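Side-chain contact in Cif-like 1 (Burkholderia cenocepacia, PDB 7JQY), which probably hydrolyses epoxides, as a Cif-like enzyme of the alpha/beta hydrolase fold that assembles into an octamer: residues Gly48-Leu53 with Ala107-Leu112. The protein carries 1 engineered substitution. Residues are numbered along the deposited sequence; the frame is centred on the assembly and turned at random.
Sequences GEMVVL and ALVHQL
Val109 meets Met50 and Val52, one with each of its methyls. Its CG2 rests on Val52 CG2 at 3.9 Å, the two valines crossing at a slant, methyl against methyl. The other branch, CG1, lies anti to the backbone N (chi1 170°) and is thereby carried to the thioether of Met50, 4.1 Å from SD. Here the two side chains run past one another in opposite directions. Ile117 of the adjoining strand 117-122 touches Val109 and Met50 alike, widening this apolar layer beyond the pair. This is helix 98-111 packing on one face of the mixed sheet of the alpha/beta hydrolase fold, against strand 50-54, which runs parallel to its neighbours 77-82 and 117-122. Three residues on, Leu112 is the first to leave helical backbone angles, and it still faces the strand. Its CB lies 4.1 Å from Met50 CE, with CD1 of the same leucine 4.2 Å from that methyl, so CE sits against the root and one tip of the leucine. Met50 reaches this far because its chain is extended through chi1 and chi2 and bends only at chi3 (-71°), which brings CE to Leu112 while SD stays beside Val109; the side chains of Met50 and Leu112 cross at about a right angle. The carbonyl O of Leu112 accepts a hydrogen bond from Arg77 NH1, tying the helix end to strand 77-82, and Tyr40 of strand 37-43 touches the leucine side chain.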
loop_
_atom_site.group_PDB
_atom_site.type_symbol
_atom_site.label_atom_id
_atom_site.label_comp_id
_atom_site.label_asym_id
_atom_site.label_seq_id
_atom_site.Cartn_x
_atom_site.Cartn_y
_atom_site.Cartn_z
ATOM N N GLY B 48 -26.509 38.166 23.308
ATOM C CA GLY B 48 -27.522 37.217 23.719
ATOM C C GLY B 48 -27.009 36.200 24.724
ATOM O O GLY B 48 -25.810 36.052 24.968
ATOM N N GLU B 49 -27.960 35.495 25.335
ATOM C CA GLU B 49 -27.621 34.404 26.242
ATOM C C GLU B 49 -26.819 33.345 25.498
ATOM O O GLU B 49 -27.193 32.931 24.397
ATOM C CB GLU B 49 -28.888 33.776 26.828
ATOM C CG GLU B 49 -29.693 34.649 27.787
ATOM C CD GLU B 49 -30.821 33.862 28.460
ATOM O OE1 GLU B 49 -31.984 33.970 28.009
ATOM O OE2 GLU B 49 -30.542 33.120 29.431
ATOM N N MET B 50 -25.712 32.915 26.092
ATOM C CA MET B 50 -24.824 31.984 25.414
ATOM C C MET B 50 -25.318 30.550 25.550
ATOM O O MET B 50 -25.658 30.102 26.648
ATOM C CB MET B 50 -23.412 32.083 25.968
ATOM C CG MET B 50 -22.444 31.254 25.168
ATOM S SD MET B 50 -20.746 31.484 25.669
ATOM C CE MET B 50 -20.458 33.140 25.052
ATOM N N VAL B 51 -25.356 29.834 24.428
ATOM C CA VAL B 51 -25.647 28.407 24.393
ATOM C C VAL B 51 -24.399 27.699 23.883
ATOM O O VAL B 51 -23.988 27.909 22.733
ATOM C CB VAL B 51 -26.863 28.079 23.513
ATOM C CG1 VAL B 51 -27.165 26.588 23.561
ATOM C CG2 VAL B 51 -28.072 28.876 23.971
ATOM N N VAL B 52 -23.796 26.870 24.733
ATOM C CA VAL B 52 -22.610 26.095 24.389
ATOM C C VAL B 52 -23.047 24.681 24.036
ATOM O O VAL B 52 -23.828 24.054 24.774
ATOM C CB VAL B 52 -21.592 26.094 25.541
ATOM C CG1 VAL B 52 -20.445 25.171 25.236
ATOM C CG2 VAL B 52 -21.104 27.502 25.796
ATOM N N LEU B 53 -22.566 24.189 22.893
ATOM C CA LEU B 53 -22.894 22.864 22.383
ATOM C C LEU B 53 -21.622 22.035 22.313
ATOM O O LEU B 53 -20.626 22.474 21.727
ATOM C CB LEU B 53 -23.541 22.954 20.993
ATOM C CG LEU B 53 -24.663 23.986 20.832
ATOM C CD1 LEU B 53 -25.174 24.049 19.416
ATOM C CD2 LEU B 53 -25.800 23.650 21.770
ATOM N N ALA B 107 -12.769 27.989 30.480
ATOM C CA ALA B 107 -11.809 29.047 30.166
ATOM C C ALA B 107 -12.173 29.765 28.873
ATOM O O ALA B 107 -12.047 30.990 28.781
ATOM C CB ALA B 107 -10.398 28.470 30.076
ATOM N N LEU B 108 -12.683 29.025 27.883
ATOM C CA LEU B 108 -13.079 29.632 26.617
ATOM C C LEU B 108 -14.327 30.493 26.780
ATOM O O LEU B 108 -14.427 31.567 26.178
ATOM C CB LEU B 108 -13.326 28.530 25.579
ATOM C CG LEU B 108 -13.892 28.862 24.192
ATOM C CD1 LEU B 108 -13.432 27.816 23.182
ATOM C CD2 LEU B 108 -15.412 28.968 24.174
ATOM N N VAL B 109 -15.287 30.043 27.589
ATOM C CA VAL B 109 -16.473 30.854 27.847
ATOM C C VAL B 109 -16.083 32.144 28.555
ATOM O O VAL B 109 -16.611 33.223 28.258
ATOM C CB VAL B 109 -17.501 30.061 28.677
ATOM C CG1 VAL B 109 -18.614 30.986 29.149
ATOM C CG2 VAL B 109 -18.059 28.886 27.879
ATOM N N HIS B 110 -15.160 32.048 29.513
ATOM C CA HIS B 110 -14.708 33.240 30.216
ATOM C C HIS B 110 -13.960 34.186 29.284
ATOM O O HIS B 110 -14.087 35.406 29.416
ATOM C CB HIS B 110 -13.858 32.832 31.418
ATOM C CG HIS B 110 -14.655 32.199 32.519
ATOM N ND1 HIS B 110 -14.289 32.275 33.846
ATOM C CD2 HIS B 110 -15.816 31.496 32.488
ATOM C CE1 HIS B 110 -15.183 31.637 34.584
ATOM N NE2 HIS B 110 -16.119 31.156 33.784
ATOM N N GLN B 111 -13.207 33.648 28.320
ATOM C CA GLN B 111 -12.518 34.513 27.368
ATOM C C GLN B 111 -13.495 35.238 26.455
ATOM O O GLN B 111 -13.175 36.326 25.969
ATOM C CB GLN B 111 -11.537 33.713 26.513
ATOM C CG GLN B 111 -10.236 33.369 27.180
ATOM C CD GLN B 111 -9.198 32.928 26.168
ATOM O OE1 GLN B 111 -9.415 33.043 24.959
ATOM N NE2 GLN B 111 -8.074 32.404 26.653
ATOM N N LEU B 112 -14.688 34.689 26.246
ATOM C CA LEU B 112 -15.681 35.351 25.418
ATOM C C LEU B 112 -16.523 36.332 26.209
ATOM O O LEU B 112 -17.472 36.901 25.660
ATOM C CB LEU B 112 -16.589 34.314 24.752
ATOM C CG LEU B 112 -15.891 33.453 23.703
ATOM C CD1 LEU B 112 -16.847 32.468 23.076
ATOM C CD2 LEU B 112 -15.276 34.351 22.646
#